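Local coordinates for protein putative polyketide synthase (Brevibacillus brevis, PDB 6HP2) that binds S-adenosyl-L-homocysteine as the O-methyltransferase domain of a polyketide synthase multienzyme that probably takes part in bacillaene biosynthesis, at residues F88-F93 against L288-K293; V62-E67 against Q256-L261; R177-L182 against S217-Q222. All coordinates share one frame; numbering follows the deposited sequence.

How the interactions relate
Interaction 1 is buried and ties the turn after helix 70-88 to a strand of the central sheet; the side chain of Cys-89 is about 9 Å from that of Arg-84, a residue of the S-adenosyl-L-homocysteine site. Interaction 3 lies 20 Å from it between centres and joins the start of helix 179-188 to strand 216-218; there the side chain of Arg-177 is about 8 Å from the bound ligand. Interaction 2 is peripheral, 35 Å from interaction 1 and 32 Å from interaction 3 between centres, with the side chain of Leu-64 about 11 Å from that of Leu-45, also of the site. In sequence, interaction 3 is nested inside the loops closed by the other two.

Interaction 1. Residues F88-F93 against L288-K293; sequences FCKENF and LFKLKK
Lys-290 reaches out from strand 284-293 with its chain extended beyond CG, and Lys-90, bent at chi2 and chi4, crosses it at about a right angle. The meeting point is the ammonium end of Lys-290: its NZ lies 3.6 Å from CG of Lys-90, while SG of Cys-89 approaches the same NZ at 4.1 Å. Although two lysines meet here, their nitrogens do not: NZ of Lys-90 is directed past the crossing to a salt bridge with Glu-237, and NZ of Lys-290 donates to the carbonyl O of Val-86, near the end of helix 70-88.

Phe-88 to Glu-91 form a type I beta turn, closed by the bond from Glu-91 N to Phe-88 O, and it is against this turn that Lys-290 projects. The strand belongs to the mixed sheet of a Rossmann-like methyltransferase fold, flanked on its two sides by strands 194-203 and 233-240.

Water does much of the joining. One molecule takes hydrogen bonds from the backbone N of Lys-90 and, at 3.0 Å, from Lys-290 NZ, and donates to Glu-91 OE2 at 2.7 Å, so that the carboxylate is coupled to Lys-290 NZ, which is 5.3 Å from OE2 of Glu-91. A second water accepts from Lys-290 NZ at 2.9 Å and only weakly from Lys-90 NZ. Farther along the strand, Glu-91 OE1 and Lys-292 NZ stand 4.6 Å apart, too far for a salt bridge; a third water spans them, and Thr-195 OG1 is hydrogen-bonded to both. The nearby ammonium groups would be expected to favour the charged form of Glu-91.

Interaction 2. Residues V62-E67 against Q256-L261; sequences VILNPE and QYIKHL
Leu-64 pushes one methyl, CD1, into the apolar corner formed by Tyr-257, Ile-258 and Leu-261. Its CG is anti to the carbonyl carbon (chi1 -63°) and the chain then runs on extended, which sends CD1 across the gap between the backbones; even the nearest CA atoms, those of Leu-64 and Ile-258, are 9.3 Å apart. The tight part is this convergence of three side chains on a single methyl. CG2 of Ile-258 is 4.2 Å from Leu-64 CD1, and CE2 of Tyr-257 is 4.3 Å from it, the methyl approaching the ring obliquely. Leu-261 meets it methyl to methyl, but the modelled 3.3 Å between the two CD1 atoms is too short to be taken literally, and its exact value is doubtful.

The rest is looser. CB of Asn-65, the first residue to leave helical geometry, stays 4.6 Å from OH of Tyr-257. On the solvent side, exposed His-260 folds back on its own segment: ND1 donates to the carbonyl O of Gln-256 at 3.0 Å, with the acceptor nearly in the ring plane and the N-H...O angle 162°. A type I beta turn from Ile-258 to Leu-261 delivers the latter to Leu-64.

The contact is peripheral apolar packing between the last turn of helix 59-64 and helix 254-258 with the turn after it. Arg-61 adds a cation-pi interaction to the Tyr-257 ring, and helix 263-281 packs on Leu-64 through Val-265, Leu-268 and Tyr-269, while Val-62 and Ile-63 lean on helix 70-88.

Interaction 3. Residues R177-L182 against S217-Q222; sequences RNKHGL and SIPTVQ
Lys-179 grips Ser-217 twice with one ammonium group. Its NZ donates to the backbone O of Ser-217 at 2.8 Å and to the side-chain OG at 3.0 Å; the carbonyl is met from above its plane, 38° out of it. Two torsions bring the groups together: the lysine chain bends at chi2 (-74°) and then runs extended to NZ, while a chi1 of 45° swings the serine OG to the side on which NZ arrives. The carbonyl oxygens of Ser-173 and Ile-176 are also hydrogen-bonded to NZ, so four oxygens surround it, at least one proton being shared, and they probably stabilise its charge.

The apolar share is small: CE of Lys-179 rests at 3.9 Å from CG of Pro-219. A van der Waals contact adds to it, CA of Arg-177 lying 3.9 Å from OG of Ser-217.

Lys-179 opens helix 179-188 directly after Asn-178 at the N-cap position, the centre of an inverse gamma turn. Across from it, strand 216-218 pairs with strand 209-211 and leads through Pro-219 into helix 221-230, whose Leu-227 packs on Lys-179 and whose Trp-224 packs on Pro-219.

Interaction 1. Residues F88-F93 against L288-K293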
loop_
_atom_site.group_PDB
_atom_site.type_symbol
_atom_site.label_atom_id
_atom_site.label_comp_id
_atom_site.label_asym_id
_atom_site.label_seq_id
_atom_site.Cartn_x
_atom_site.Cartn_y
_atom_site.Cartn_z
ATOM N N PHE A 88 5.761 -4.516 -7.019
ATOM C CA PHE A 88 5.441 -4.564 -8.432
ATOM C C PHE A 88 6.347 -5.496 -9.265
ATOM O O PHE A 88 6.135 -5.626 -10.483
ATOM C CB PHE A 88 5.472 -3.157 -9.025
ATOM C CG PHE A 88 4.237 -2.284 -8.668
ATOM C CD1 PHE A 88 3.051 -2.421 -9.351
ATOM C CD2 PHE A 88 4.325 -1.297 -7.699
ATOM C CE1 PHE A 88 1.969 -1.667 -9.071
ATOM C CE2 PHE A 88 3.242 -0.514 -7.384
ATOM C CZ PHE A 88 2.045 -0.695 -8.069
ATOM N N CYS A 89 7.351 -6.121 -8.678
ATOM C CA CYS A 89 8.450 -6.654 -9.499
ATOM C C CYS A 89 8.161 -7.992 -10.180
ATOM O O CYS A 89 9.052 -8.505 -10.901
ATOM C CB CYS A 89 9.725 -6.800 -8.672
ATOM S SG CYS A 89 9.723 -8.186 -7.508
ATOM N N LYS A 90 6.951 -8.557 -10.007
ATOM C CA LYS A 90 6.541 -9.756 -10.739
ATOM C C LYS A 90 5.560 -9.434 -11.868
ATOM O O LYS A 90 5.109 -10.324 -12.536
ATOM C CB LYS A 90 5.880 -10.810 -9.816
ATOM C CG LYS A 90 6.786 -11.282 -8.701
ATOM C CD LYS A 90 7.962 -12.059 -9.189
ATOM C CE LYS A 90 8.859 -12.541 -8.000
ATOM N NZ LYS A 90 8.150 -13.448 -7.067
ATOM N N GLU A 91 5.187 -8.185 -12.064
ATOM C CA GLU A 91 4.184 -7.815 -13.044
ATOM C C GLU A 91 4.840 -7.544 -14.384
ATOM O O GLU A 91 5.993 -7.121 -14.452
ATOM C CB GLU A 91 3.440 -6.576 -12.552
ATOM C CG GLU A 91 2.956 -6.755 -11.116
ATOM C CD GLU A 91 2.242 -8.107 -10.884
ATOM O OE1 GLU A 91 1.326 -8.437 -11.690
ATOM O OE2 GLU A 91 2.618 -8.843 -9.898
ATOM N N ASN A 92 4.123 -7.863 -15.439
ATOM C CA ASN A 92 4.523 -7.576 -16.819
ATOM C C ASN A 92 3.679 -6.398 -17.289
ATOM O O ASN A 92 2.488 -6.563 -17.616
ATOM C CB ASN A 92 4.320 -8.794 -17.725
ATOM C CG ASN A 92 4.700 -8.516 -19.145
ATOM O OD1 ASN A 92 4.838 -7.387 -19.511
ATOM N ND2 ASN A 92 4.855 -9.557 -19.959
ATOM N N PHE A 93 4.279 -5.198 -17.292
ATOM C CA PHE A 93 3.489 -4.021 -17.635
ATOM C C PHE A 93 3.233 -3.942 -19.137
ATOM O O PHE A 93 2.350 -3.189 -19.574
ATOM C CB PHE A 93 4.181 -2.745 -17.169
ATOM C CG PHE A 93 4.045 -2.492 -15.737
ATOM C CD1 PHE A 93 4.865 -3.133 -14.820
ATOM C CD2 PHE A 93 3.119 -1.574 -15.264
ATOM C CE1 PHE A 93 4.752 -2.898 -13.470
ATOM C CE2 PHE A 93 3.019 -1.349 -13.890
ATOM C CZ PHE A 93 3.833 -2.001 -13.005
ATOM N N LEU A 288 3.125 -7.142 2.178
ATOM C CA LEU A 288 2.884 -6.900 0.768
ATOM C C LEU A 288 2.108 -8.130 0.250
ATOM O O LEU A 288 2.588 -9.255 0.373
ATOM C CB LEU A 288 4.181 -6.749 -0.026
ATOM C CG LEU A 288 5.343 -5.984 0.608
ATOM C CD1 LEU A 288 6.541 -6.002 -0.329
ATOM C CD2 LEU A 288 4.934 -4.556 0.927
ATOM N N PHE A 289 0.923 -7.919 -0.314
ATOM C CA PHE A 289 0.085 -8.994 -0.840
ATOM C C PHE A 289 0.094 -8.990 -2.369
ATOM O O PHE A 289 -0.178 -7.949 -2.973
ATOM C CB PHE A 289 -1.397 -8.867 -0.454
ATOM C CG PHE A 289 -1.687 -8.856 1.017
ATOM C CD1 PHE A 289 -1.240 -7.840 1.818
ATOM C CD2 PHE A 289 -2.528 -9.787 1.545
ATOM C CE1 PHE A 289 -1.592 -7.802 3.159
ATOM C CE2 PHE A 289 -2.855 -9.783 2.906
ATOM C CZ PHE A 289 -2.378 -8.791 3.702
ATOM N N LYS A 290 0.296 -10.159 -2.974
ATOM C CA LYS A 290 0.098 -10.350 -4.423
ATOM C C LYS A 290 -0.976 -11.421 -4.605
ATOM O O LYS A 290 -0.780 -12.613 -4.267
ATOM C CB LYS A 290 1.393 -10.725 -5.114
ATOM C CG LYS A 290 2.546 -9.897 -4.608
ATOM C CD LYS A 290 3.783 -10.035 -5.548
ATOM C CE LYS A 290 4.877 -9.125 -5.044
ATOM N NZ LYS A 290 6.056 -9.113 -5.938
ATOM N N LEU A 291 -2.118 -10.990 -5.137
ATOM C CA LEU A 291 -3.291 -11.856 -5.238
ATOM C C LEU A 291 -3.642 -12.107 -6.706
ATOM O O LEU A 291 -3.491 -11.218 -7.564
ATOM C CB LEU A 291 -4.524 -11.227 -4.546
ATOM C CG LEU A 291 -4.282 -10.563 -3.183
ATOM C CD1 LEU A 291 -5.524 -9.817 -2.710
ATOM C CD2 LEU A 291 -3.904 -11.612 -2.156
ATOM N N LYS A 292 -4.246 -13.265 -6.935
ATOM C CA LYS A 292 -4.750 -13.700 -8.222
ATOM C C LYS A 292 -6.180 -14.142 -8.013
ATOM O O LYS A 292 -6.578 -14.512 -6.898
ATOM C CB LYS A 292 -3.886 -14.851 -8.801
ATOM C CG LYS A 292 -2.448 -14.487 -9.042
ATOM C CD LYS A 292 -2.277 -13.523 -10.213
ATOM C CE LYS A 292 -0.819 -13.103 -10.383
ATOM N NZ LYS A 292 -0.537 -12.602 -11.769
ATOM N N LYS A 293 -6.923 -14.209 -9.120
ATOM C CA LYS A 293 -8.282 -14.743 -9.095
ATOM C C LYS A 293 -8.283 -16.243 -9.347
ATOM O O LYS A 293 -7.606 -16.733 -10.250
ATOM C CB LYS A 293 -9.132 -14.064 -10.139
ATOM C CG LYS A 293 -10.510 -13.632 -9.706
ATOM C CD LYS A 293 -11.092 -12.666 -10.778
ATOM C CE LYS A 293 -12.534 -12.264 -10.470
ATOM N NZ LYS A 293 -13.114 -11.476 -11.597
HETATM O O HOH W 1 4.572 -8.050 -8.279
HETATM O O HOH W 2 8.180 -10.852 -5.107
HETATM O O HOH W 3 1.683 -11.322 -12.863
#

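Interaction 2. Residues V62-E67 against Q256-L261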
loop_
_atom_site.group_PDB
_atom_site.type_symbol
_atom_site.label_atom_id
_atom_site.label_comp_id
_atom_site.label_asym_id
_atom_site.label_seq_id
_atom_site.Cartn_x
_atom_site.Cartn_y
_atom_site.Cartn_z
ATOM N N VAL A 62 11.601 14.156 10.380
ATOM C CA VAL A 62 11.767 14.224 8.938
ATOM C C VAL A 62 10.427 14.376 8.230
ATOM O O VAL A 62 10.318 15.141 7.262
ATOM C CB VAL A 62 12.511 12.972 8.444
ATOM C CG1 VAL A 62 12.538 12.975 6.946
ATOM C CG2 VAL A 62 13.912 12.964 9.029
ATOM N N ILE A 63 9.408 13.619 8.669
ATOM C CA ILE A 63 8.109 13.650 8.021
ATOM C C ILE A 63 7.377 14.940 8.344
ATOM O O ILE A 63 6.692 15.504 7.488
ATOM C CB ILE A 63 7.274 12.423 8.419
ATOM C CG1 ILE A 63 7.908 11.139 7.890
ATOM C CG2 ILE A 63 5.861 12.601 7.916
ATOM C CD1 ILE A 63 8.082 11.111 6.381
ATOM N N LEU A 64 7.462 15.400 9.587
ATOM C CA LEU A 64 6.672 16.547 10.036
ATOM C C LEU A 64 7.357 17.879 9.789
ATOM O O LEU A 64 6.730 18.928 9.995
ATOM C CB LEU A 64 6.349 16.416 11.539
ATOM C CG LEU A 64 5.479 15.215 11.948
ATOM C CD1 LEU A 64 5.212 15.258 13.492
ATOM C CD2 LEU A 64 4.152 15.185 11.164
ATOM N N ASN A 65 8.619 17.873 9.375
ATOM C CA ASN A 65 9.359 19.102 9.094
ATOM C C ASN A 65 10.183 18.909 7.831
ATOM O O ASN A 65 11.415 19.003 7.854
ATOM C CB ASN A 65 10.240 19.481 10.283
ATOM C CG ASN A 65 10.567 20.953 10.313
ATOM O OD1 ASN A 65 10.350 21.673 9.335
ATOM N ND2 ASN A 65 11.101 21.408 11.437
ATOM N N PRO A 66 9.521 18.631 6.703
ATOM C CA PRO A 66 10.258 18.254 5.492
ATOM C C PRO A 66 11.079 19.387 4.913
ATOM O O PRO A 66 12.087 19.105 4.251
ATOM C CB PRO A 66 9.144 17.815 4.530
ATOM C CG PRO A 66 7.931 18.550 4.994
ATOM C CD PRO A 66 8.061 18.660 6.487
ATOM N N GLU A 67 10.685 20.644 5.142
ATOM C CA GLU A 67 11.458 21.771 4.627
ATOM C C GLU A 67 12.786 21.890 5.357
ATOM O O GLU A 67 13.762 22.401 4.810
ATOM C CB GLU A 67 10.684 23.090 4.765
ATOM C CG GLU A 67 9.363 23.157 4.011
ATOM C CD GLU A 67 8.215 22.521 4.777
ATOM O OE1 GLU A 67 8.469 21.907 5.840
ATOM O OE2 GLU A 67 7.057 22.638 4.316
ATOM N N GLN A 256 7.398 12.533 23.338
ATOM C CA GLN A 256 7.772 13.861 23.810
ATOM C C GLN A 256 7.789 14.865 22.667
ATOM O O GLN A 256 7.264 15.984 22.791
ATOM C CB GLN A 256 9.147 13.807 24.482
ATOM C CG GLN A 256 9.133 13.283 25.904
ATOM C CD GLN A 256 8.573 14.300 26.884
ATOM O OE1 GLN A 256 9.101 15.406 27.021
ATOM N NE2 GLN A 256 7.495 13.933 27.565
ATOM N N TYR A 257 8.400 14.485 21.545
ATOM C CA TYR A 257 8.583 15.416 20.442
ATOM C C TYR A 257 7.249 15.981 19.976
ATOM O O TYR A 257 7.087 17.198 19.872
ATOM C CB TYR A 257 9.312 14.732 19.276
ATOM C CG TYR A 257 9.392 15.598 18.024
ATOM C CD1 TYR A 257 10.148 16.739 18.010
ATOM C CD2 TYR A 257 8.723 15.235 16.848
ATOM C CE1 TYR A 257 10.221 17.547 16.883
ATOM C CE2 TYR A 257 8.801 16.007 15.715
ATOM C CZ TYR A 257 9.548 17.192 15.747
ATOM O OH TYR A 257 9.642 18.006 14.632
ATOM N N ILE A 258 6.268 15.114 19.711
ATOM C CA ILE A 258 5.037 15.592 19.108
ATOM C C ILE A 258 4.201 16.404 20.091
ATOM O O ILE A 258 3.335 17.170 19.660
ATOM C CB ILE A 258 4.208 14.434 18.516
ATOM C CG1 ILE A 258 3.758 13.483 19.600
ATOM C CG2 ILE A 258 5.028 13.674 17.417
ATOM C CD1 ILE A 258 2.696 12.511 19.119
ATOM N N LYS A 259 4.444 16.280 21.398
ATOM C CA LYS A 259 3.753 17.140 22.362
ATOM C C LYS A 259 4.231 18.586 22.315
ATOM O O LYS A 259 3.634 19.460 22.986
ATOM C CB LYS A 259 3.940 16.611 23.785
ATOM C CG LYS A 259 3.221 15.313 24.073
ATOM C CD LYS A 259 2.758 15.309 25.539
ATOM C CE LYS A 259 2.933 13.943 26.176
ATOM N NZ LYS A 259 4.374 13.624 26.372
ATOM N N HIS A 260 5.338 18.848 21.619
ATOM C CA HIS A 260 5.818 20.204 21.384
ATOM C C HIS A 260 5.476 20.705 19.988
ATOM O O HIS A 260 6.097 21.656 19.510
ATOM C CB HIS A 260 7.322 20.263 21.604
ATOM C CG HIS A 260 7.726 20.065 23.028
ATOM N ND1 HIS A 260 7.858 18.815 23.598
ATOM C CD2 HIS A 260 8.016 20.961 24.005
ATOM C CE1 HIS A 260 8.226 18.953 24.863
ATOM N NE2 HIS A 260 8.330 20.243 25.133
ATOM N N LEU A 261 4.512 20.071 19.326
ATOM C CA LEU A 261 4.012 20.451 18.014
ATOM C C LEU A 261 2.555 20.874 18.141
ATOM O O LEU A 261 1.854 20.443 19.073
ATOM C CB LEU A 261 4.102 19.294 17.004
ATOM C CG LEU A 261 5.484 18.704 16.816
ATOM C CD1 LEU A 261 5.432 17.561 15.799
ATOM C CD2 LEU A 261 6.459 19.794 16.394
#

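Interaction 3. Residues R177-L182 against S217-Q222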
loop_
_atom_site.group_PDB
_atom_site.type_symbol
_atom_site.label_atom_id
_atom_site.label_comp_id
_atom_site.label_asym_id
_atom_site.label_seq_id
_atom_site.Cartn_x
_atom_site.Cartn_y
_atom_site.Cartn_z
ATOM N N ARG A 177 -14.046 0.373 6.559
ATOM C CA ARG A 177 -14.802 -0.513 7.450
ATOM C C ARG A 177 -15.465 -1.689 6.699
ATOM O O ARG A 177 -15.477 -2.832 7.184
ATOM C CB ARG A 177 -15.873 0.302 8.201
ATOM C CG ARG A 177 -16.699 -0.474 9.213
ATOM C CD ARG A 177 -17.507 0.464 10.126
ATOM N NE ARG A 177 -18.635 1.085 9.436
ATOM C CZ ARG A 177 -19.881 0.609 9.440
ATOM N NH1 ARG A 177 -20.178 -0.503 10.102
ATOM N NH2 ARG A 177 -20.836 1.247 8.775
ATOM N N ASN A 178 -16.055 -1.432 5.545
ATOM C CA ASN A 178 -16.914 -2.413 4.872
ATOM C C ASN A 178 -16.064 -3.204 3.888
ATOM O O ASN A 178 -16.028 -2.923 2.690
ATOM C CB ASN A 178 -18.097 -1.705 4.224
ATOM C CG ASN A 178 -18.962 -0.971 5.263
ATOM O OD1 ASN A 178 -19.106 0.236 5.214
ATOM N ND2 ASN A 178 -19.499 -1.713 6.242
ATOM N N LYS A 179 -15.428 -4.244 4.412
ATOM C CA LYS A 179 -14.454 -5.016 3.648
ATOM C C LYS A 179 -15.109 -5.788 2.512
ATOM O O LYS A 179 -14.505 -5.968 1.440
ATOM C CB LYS A 179 -13.740 -6.015 4.550
ATOM C CG LYS A 179 -13.212 -5.442 5.879
ATOM C CD LYS A 179 -12.013 -4.615 5.692
ATOM C CE LYS A 179 -11.447 -4.149 7.092
ATOM N NZ LYS A 179 -10.514 -3.037 6.952
ATOM N N HIS A 180 -16.322 -6.305 2.746
ATOM C CA HIS A 180 -16.955 -7.110 1.708
ATOM C C HIS A 180 -17.431 -6.236 0.570
ATOM O O HIS A 180 -17.359 -6.657 -0.595
ATOM C CB HIS A 180 -18.098 -7.951 2.269
ATOM C CG HIS A 180 -17.619 -9.111 3.073
ATOM N ND1 HIS A 180 -17.050 -10.224 2.484
ATOM C CD2 HIS A 180 -17.576 -9.321 4.412
ATOM C CE1 HIS A 180 -16.709 -11.086 3.428
ATOM N NE2 HIS A 180 -17.005 -10.557 4.603
ATOM N N GLY A 181 -17.888 -5.020 0.876
ATOM C CA GLY A 181 -18.178 -4.079 -0.192
ATOM C C GLY A 181 -16.960 -3.857 -1.056
ATOM O O GLY A 181 -17.015 -3.970 -2.279
ATOM N N LEU A 182 -15.837 -3.543 -0.414
ATOM C CA LEU A 182 -14.600 -3.266 -1.125
ATOM C C LEU A 182 -14.170 -4.442 -1.987
ATOM O O LEU A 182 -13.862 -4.276 -3.168
ATOM C CB LEU A 182 -13.518 -2.930 -0.110
ATOM C CG LEU A 182 -12.120 -2.731 -0.671
ATOM C CD1 LEU A 182 -12.045 -1.559 -1.641
ATOM C CD2 LEU A 182 -11.192 -2.606 0.515
ATOM N N SER A 217 -9.516 -0.552 10.878
ATOM C CA SER A 217 -9.993 -1.896 11.122
ATOM C C SER A 217 -9.027 -2.853 10.430
ATOM O O SER A 217 -8.843 -2.798 9.192
ATOM C CB SER A 217 -11.436 -2.088 10.572
ATOM O OG SER A 217 -11.567 -1.555 9.285
ATOM N N ILE A 218 -8.448 -3.768 11.227
ATOM C CA ILE A 218 -7.424 -4.659 10.690
ATOM C C ILE A 218 -7.885 -6.091 10.879
ATOM O O ILE A 218 -8.002 -6.523 12.008
ATOM C CB ILE A 218 -6.065 -4.414 11.349
ATOM C CG1 ILE A 218 -5.614 -2.980 11.082
ATOM C CG2 ILE A 218 -5.037 -5.423 10.916
ATOM C CD1 ILE A 218 -4.393 -2.561 11.918
ATOM N N PRO A 219 -8.127 -6.842 9.810
ATOM C CA PRO A 219 -8.603 -8.224 9.953
ATOM C C PRO A 219 -7.513 -9.132 10.460
ATOM O O PRO A 219 -6.330 -8.897 10.226
ATOM C CB PRO A 219 -9.004 -8.622 8.508
ATOM C CG PRO A 219 -9.144 -7.282 7.772
ATOM C CD PRO A 219 -8.126 -6.399 8.386
ATOM N N THR A 220 -7.937 -10.182 11.175
ATOM C CA THR A 220 -7.029 -11.218 11.595
ATOM C C THR A 220 -6.559 -12.061 10.413
ATOM O O THR A 220 -7.096 -12.003 9.308
ATOM C CB THR A 220 -7.732 -12.149 12.591
ATOM O OG1 THR A 220 -8.795 -12.821 11.897
ATOM C CG2 THR A 220 -8.321 -11.366 13.778
ATOM N N VAL A 221 -5.607 -12.950 10.699
ATOM C CA VAL A 221 -5.180 -13.947 9.705
ATOM C C VAL A 221 -6.389 -14.692 9.150
ATOM O O VAL A 221 -6.586 -14.786 7.947
ATOM C CB VAL A 221 -4.184 -14.930 10.345
ATOM C CG1 VAL A 221 -3.922 -16.122 9.427
ATOM C CG2 VAL A 221 -2.887 -14.187 10.710
ATOM N N GLN A 222 -7.203 -15.266 10.035
ATOM C CA GLN A 222 -8.312 -16.070 9.593
ATOM C C GLN A 222 -9.313 -15.249 8.798
ATOM O O GLN A 222 -9.891 -15.744 7.823
ATOM C CB GLN A 222 -8.980 -16.748 10.813
ATOM C CG GLN A 222 -10.055 -17.731 10.406
ATOM C CD GLN A 222 -9.510 -18.922 9.570
ATOM O OE1 GLN A 222 -8.376 -19.379 9.756
ATOM N NE2 GLN A 222 -10.328 -19.408 8.635
#